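Local atomic coordinates of putative archaeal ammonia monooxygenase subunit B (Candidatus Nitrosocaldus yellowstonii, PDB entry 4O65), a protein that binds copper through its cupredoxin domain and is probably the B subunit of an ammonia monooxygenase, a membrane enzyme thought to oxidise ammonia. Residues 17-29 with 141-153. Numbering follows the deposited sequence.
Sequences ETFSATRLITKAE and GPGMSIVVEGEPT
T26 OG1 is gripped by two bonds: it donates to E151 O in the plane of that carbonyl, 2.5 Å away, and accepts from E29 N, capping the helix that begins at K27. A chi1 of 59° sets the hydroxyl between the T26 backbone N and carbonyl carbon, leaving CG2 to meet V148 CG1 crosswise. At the third residue of the helix, E29 OE2 receives E151 N at 3.0 Å on its anti side, 22° out of the carboxylate plane. T153 OG1 takes A28 N at 3.1 Å and also bonds L120 O, so the loop after the strand is tied to the helix start at three points.

Before this cap, residues 23-25 add a short parallel edge strand to 144-149, in the mixed sheet of this cupredoxin fold. The ladder runs from V147 N to T22 O, L24 N to V147 O and E149 N to L24 O, ending with T26 N on E149 O. On one face the R23 guanidinium lies over V147 CB, and its NH2 bridges E149 OE1 at 3.2 Å with the two planes nearly perpendicular (85°); a water links that OE1 to L24 O. On the other face L24 CD1 packs on I146 CG2.

M144 CB sits over the F19 ring, 3.8 Å from its centroid, a CH-pi contact, while I146 CD1 approaches F19 CD2 obliquely. Direct polar bonds thus join the segments along the ladder and at the helix start, F19 packs on M144 and I146 beyond, and the E17 and G141 end is tied by T129 and H128 to the strand that carries the copper ligands.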
loop_
_atom_site.group_PDB
_atom_site.type_symbol
_atom_site.label_atom_id
_atom_site.label_comp_id
_atom_site.label_asym_id
_atom_site.label_seq_id
_atom_site.Cartn_x
_atom_site.Cartn_y
_atom_site.Cartn_z
ATOM N N GLU A 17 -5.845 -2.343 -12.907
ATOM C CA GLU A 17 -5.737 -2.131 -11.441
ATOM C C GLU A 17 -6.989 -2.734 -10.749
ATOM O O GLU A 17 -8.134 -2.526 -11.228
ATOM C CB GLU A 17 -5.626 -0.662 -11.203
ATOM C CG GLU A 17 -5.505 -0.289 -9.727
ATOM C CD GLU A 17 -5.605 1.201 -9.547
ATOM O OE1 GLU A 17 -4.677 1.800 -8.980
ATOM O OE2 GLU A 17 -6.629 1.791 -9.957
ATOM N N THR A 18 -6.801 -3.515 -9.645
ATOM C CA THR A 18 -7.945 -4.093 -8.964
ATOM C C THR A 18 -7.712 -3.860 -7.486
ATOM O O THR A 18 -6.572 -4.005 -7.065
ATOM C CB THR A 18 -8.029 -5.620 -9.171
ATOM O OG1 THR A 18 -8.230 -5.868 -10.564
ATOM C CG2 THR A 18 -9.186 -6.171 -8.367
ATOM N N PHE A 19 -8.773 -3.529 -6.742
ATOM C CA PHE A 19 -8.660 -3.334 -5.306
ATOM C C PHE A 19 -9.441 -4.463 -4.671
ATOM O O PHE A 19 -10.595 -4.773 -5.091
ATOM C CB PHE A 19 -9.298 -2.000 -4.892
ATOM C CG PHE A 19 -8.534 -0.797 -5.381
ATOM C CD1 PHE A 19 -8.697 -0.341 -6.687
ATOM C CD2 PHE A 19 -7.658 -0.138 -4.524
ATOM C CE1 PHE A 19 -7.987 0.764 -7.142
ATOM C CE2 PHE A 19 -6.916 0.978 -4.976
ATOM C CZ PHE A 19 -7.108 1.420 -6.291
ATOM N N SER A 20 -8.880 -5.046 -3.602
ATOM C CA SER A 20 -9.562 -6.230 -2.998
ATOM C C SER A 20 -10.801 -5.856 -2.173
ATOM O O SER A 20 -11.596 -6.733 -1.829
ATOM C CB SER A 20 -8.589 -7.002 -2.089
ATOM O OG SER A 20 -8.125 -6.143 -1.029
ATOM N N ALA A 21 -10.908 -4.608 -1.739
ATOM C CA ALA A 21 -12.047 -4.218 -0.893
ATOM C C ALA A 21 -12.274 -2.730 -0.999
ATOM O O ALA A 21 -11.334 -1.976 -1.287
ATOM C CB ALA A 21 -11.727 -4.537 0.593
ATOM N N THR A 22 -13.503 -2.301 -0.674
ATOM C CA THR A 22 -13.760 -0.871 -0.605
ATOM C C THR A 22 -14.169 -0.450 0.808
ATOM O O THR A 22 -14.400 0.727 1.036
ATOM C CB THR A 22 -14.902 -0.453 -1.541
ATOM O OG1 THR A 22 -16.068 -1.214 -1.192
ATOM C CG2 THR A 22 -14.485 -0.655 -3.017
ATOM N N ARG A 23 -14.246 -1.396 1.744
ATOM C CA ARG A 23 -14.571 -1.040 3.131
ATOM C C ARG A 23 -13.638 -1.835 4.018
ATOM O O ARG A 23 -13.560 -3.061 3.861
ATOM C CB ARG A 23 -16.062 -1.390 3.474
ATOM C CG ARG A 23 -17.081 -0.643 2.605
ATOM C CD ARG A 23 -18.465 -0.552 3.256
ATOM N NE ARG A 23 -18.367 0.118 4.572
ATOM C CZ ARG A 23 -18.641 1.410 4.821
ATOM N NH1 ARG A 23 -19.076 2.234 3.857
ATOM N NH2 ARG A 23 -18.479 1.887 6.057
ATOM N N LEU A 24 -12.960 -1.158 4.941
ATOM C CA LEU A 24 -12.006 -1.834 5.820
ATOM C C LEU A 24 -12.178 -1.269 7.204
ATOM O O LEU A 24 -12.871 -0.276 7.368
ATOM C CB LEU A 24 -10.601 -1.497 5.348
ATOM C CG LEU A 24 -10.223 -1.991 3.934
ATOM C CD1 LEU A 24 -8.793 -1.478 3.673
ATOM C CD2 LEU A 24 -10.234 -3.491 3.944
ATOM N N ILE A 25 -11.491 -1.860 8.178
ATOM C CA ILE A 25 -11.360 -1.230 9.506
ATOM C C ILE A 25 -9.881 -0.948 9.759
ATOM O O ILE A 25 -8.999 -1.442 9.014
ATOM C CB ILE A 25 -11.987 -2.074 10.651
ATOM C CG1 ILE A 25 -11.190 -3.364 10.818
ATOM C CG2 ILE A 25 -13.462 -2.375 10.329
ATOM C CD1 ILE A 25 -11.726 -4.314 11.923
ATOM N N THR A 26 -9.570 -0.165 10.786
ATOM C CA THR A 26 -8.133 0.136 11.042
ATOM C C THR A 26 -7.410 -1.042 11.654
ATOM O O THR A 26 -8.056 -1.964 12.203
ATOM C CB THR A 26 -7.977 1.333 11.989
ATOM O OG1 THR A 26 -8.649 1.017 13.207
ATOM C CG2 THR A 26 -8.643 2.616 11.406
ATOM N N LYS A 27 -6.081 -1.024 11.621
ATOM C CA LYS A 27 -5.289 -2.075 12.275
ATOM C C LYS A 27 -5.626 -2.114 13.772
ATOM O O LYS A 27 -5.845 -3.197 14.352
ATOM C CB LYS A 27 -3.779 -1.804 12.111
ATOM C CG LYS A 27 -2.943 -3.008 12.528
ATOM C CD LYS A 27 -1.440 -2.731 12.731
ATOM C CE LYS A 27 -0.660 -2.268 11.517
ATOM N NZ LYS A 27 0.808 -2.233 11.914
ATOM N N ALA A 28 -5.724 -0.932 14.391
ATOM C CA ALA A 28 -6.124 -0.907 15.809
ATOM C C ALA A 28 -7.520 -1.507 16.066
ATOM O O ALA A 28 -7.723 -2.234 17.085
ATOM C CB ALA A 28 -5.995 0.519 16.390
ATOM N N GLU A 29 -8.493 -1.163 15.199
ATOM C CA GLU A 29 -9.866 -1.690 15.392
ATOM C C GLU A 29 -9.839 -3.233 15.257
ATOM O O GLU A 29 -10.496 -3.940 16.037
ATOM C CB GLU A 29 -10.849 -1.122 14.370
ATOM C CG GLU A 29 -12.321 -1.450 14.665
ATOM C CD GLU A 29 -12.834 -0.837 15.966
ATOM O OE1 GLU A 29 -13.765 -1.434 16.511
ATOM O OE2 GLU A 29 -12.333 0.217 16.449
ATOM N N GLY A 141 -2.716 5.339 -11.358
ATOM C CA GLY A 141 -3.790 4.526 -11.953
ATOM C C GLY A 141 -5.139 5.153 -11.566
ATOM O O GLY A 141 -5.211 6.158 -10.839
ATOM N N PRO A 142 -6.232 4.543 -12.031
ATOM C CA PRO A 142 -7.600 4.981 -11.783
ATOM C C PRO A 142 -7.860 4.967 -10.268
ATOM O O PRO A 142 -7.340 4.134 -9.546
ATOM C CB PRO A 142 -8.447 3.826 -12.404
ATOM C CG PRO A 142 -7.587 3.196 -13.399
ATOM C CD PRO A 142 -6.153 3.385 -12.940
ATOM N N GLY A 143 -8.606 5.912 -9.763
ATOM C CA GLY A 143 -8.793 5.855 -8.288
ATOM C C GLY A 143 -9.890 4.878 -7.897
ATOM O O GLY A 143 -10.648 4.413 -8.752
ATOM N N MET A 144 -9.978 4.561 -6.603
ATOM C CA MET A 144 -11.183 3.923 -6.086
ATOM C C MET A 144 -11.412 4.419 -4.666
ATOM O O MET A 144 -10.449 4.621 -3.914
ATOM C CB MET A 144 -10.942 2.429 -6.091
ATOM C CG MET A 144 -11.714 1.760 -5.025
ATOM S SD MET A 144 -13.064 1.237 -6.042
ATOM C CE MET A 144 -12.515 -0.442 -5.966
ATOM N N SER A 145 -12.669 4.704 -4.334
ATOM C CA SER A 145 -13.011 5.167 -2.997
ATOM C C SER A 145 -13.002 4.011 -1.982
ATOM O O SER A 145 -13.591 2.975 -2.230
ATOM C CB SER A 145 -14.350 5.924 -3.026
ATOM O OG SER A 145 -14.624 6.407 -1.725
ATOM N N ILE A 146 -12.240 4.169 -0.889
ATOM C CA ILE A 146 -12.179 3.139 0.158
ATOM C C ILE A 146 -12.534 3.809 1.478
ATOM O O ILE A 146 -11.900 4.807 1.866
ATOM C CB ILE A 146 -10.767 2.522 0.243
ATOM C CG1 ILE A 146 -10.407 1.899 -1.136
ATOM C CG2 ILE A 146 -10.707 1.499 1.398
ATOM C CD1 ILE A 146 -8.985 1.358 -1.202
ATOM N N VAL A 147 -13.494 3.240 2.175
ATOM C CA VAL A 147 -13.892 3.792 3.511
ATOM C C VAL A 147 -13.241 2.924 4.589
ATOM O O VAL A 147 -13.427 1.708 4.587
ATOM C CB VAL A 147 -15.415 3.776 3.690
ATOM C CG1 VAL A 147 -15.819 4.377 5.044
ATOM C CG2 VAL A 147 -16.077 4.575 2.564
ATOM N N VAL A 148 -12.544 3.566 5.509
ATOM C CA VAL A 148 -11.924 2.854 6.650
ATOM C C VAL A 148 -12.630 3.319 7.925
ATOM O O VAL A 148 -12.696 4.529 8.208
ATOM C CB VAL A 148 -10.426 3.132 6.758
ATOM C CG1 VAL A 148 -9.828 2.308 7.925
ATOM C CG2 VAL A 148 -9.680 2.814 5.419
ATOM N N GLU A 149 -13.145 2.364 8.689
ATOM C CA GLU A 149 -13.794 2.701 9.971
ATOM C C GLU A 149 -12.972 2.212 11.141
ATOM O O GLU A 149 -12.125 1.329 11.015
ATOM C CB GLU A 149 -15.168 2.055 10.048
ATOM C CG GLU A 149 -16.056 2.466 8.899
ATOM C CD GLU A 149 -17.427 1.860 9.037
ATOM O OE1 GLU A 149 -17.591 0.633 8.851
ATOM O OE2 GLU A 149 -18.348 2.619 9.344
ATOM N N GLY A 150 -13.243 2.766 12.308
ATOM C CA GLY A 150 -12.601 2.214 13.506
ATOM C C GLY A 150 -11.636 3.140 14.196
ATOM O O GLY A 150 -11.358 4.261 13.726
ATOM N N GLU A 151 -11.112 2.682 15.328
ATOM C CA GLU A 151 -10.309 3.600 16.142
ATOM C C GLU A 151 -8.977 3.889 15.474
ATOM O O GLU A 151 -8.401 3.039 14.735
ATOM C CB GLU A 151 -10.155 3.090 17.573
ATOM C CG GLU A 151 -9.284 1.879 17.675
ATOM C CD GLU A 151 -9.305 1.273 19.078
ATOM O OE1 GLU A 151 -10.151 1.653 19.920
ATOM O OE2 GLU A 151 -8.463 0.404 19.325
ATOM N N PRO A 152 -8.457 5.103 15.696
ATOM C CA PRO A 152 -7.148 5.461 15.153
ATOM C C PRO A 152 -6.072 4.522 15.672
ATOM O O PRO A 152 -6.108 4.137 16.838
ATOM C CB PRO A 152 -6.916 6.897 15.708
ATOM C CG PRO A 152 -8.294 7.400 15.890
ATOM C CD PRO A 152 -9.110 6.233 16.404
ATOM N N THR A 153 -5.106 4.164 14.846
ATOM C CA THR A 153 -4.009 3.298 15.264
ATOM C C THR A 153 -2.897 4.219 15.817
ATOM O O THR A 153 -2.411 5.147 15.126
ATOM C CB THR A 153 -3.471 2.449 14.103
ATOM O OG1 THR A 153 -4.584 1.772 13.514
ATOM C CG2 THR A 153 -2.423 1.415 14.565
HETATM O O HOH W 1 -15.754 -0.705 7.426
#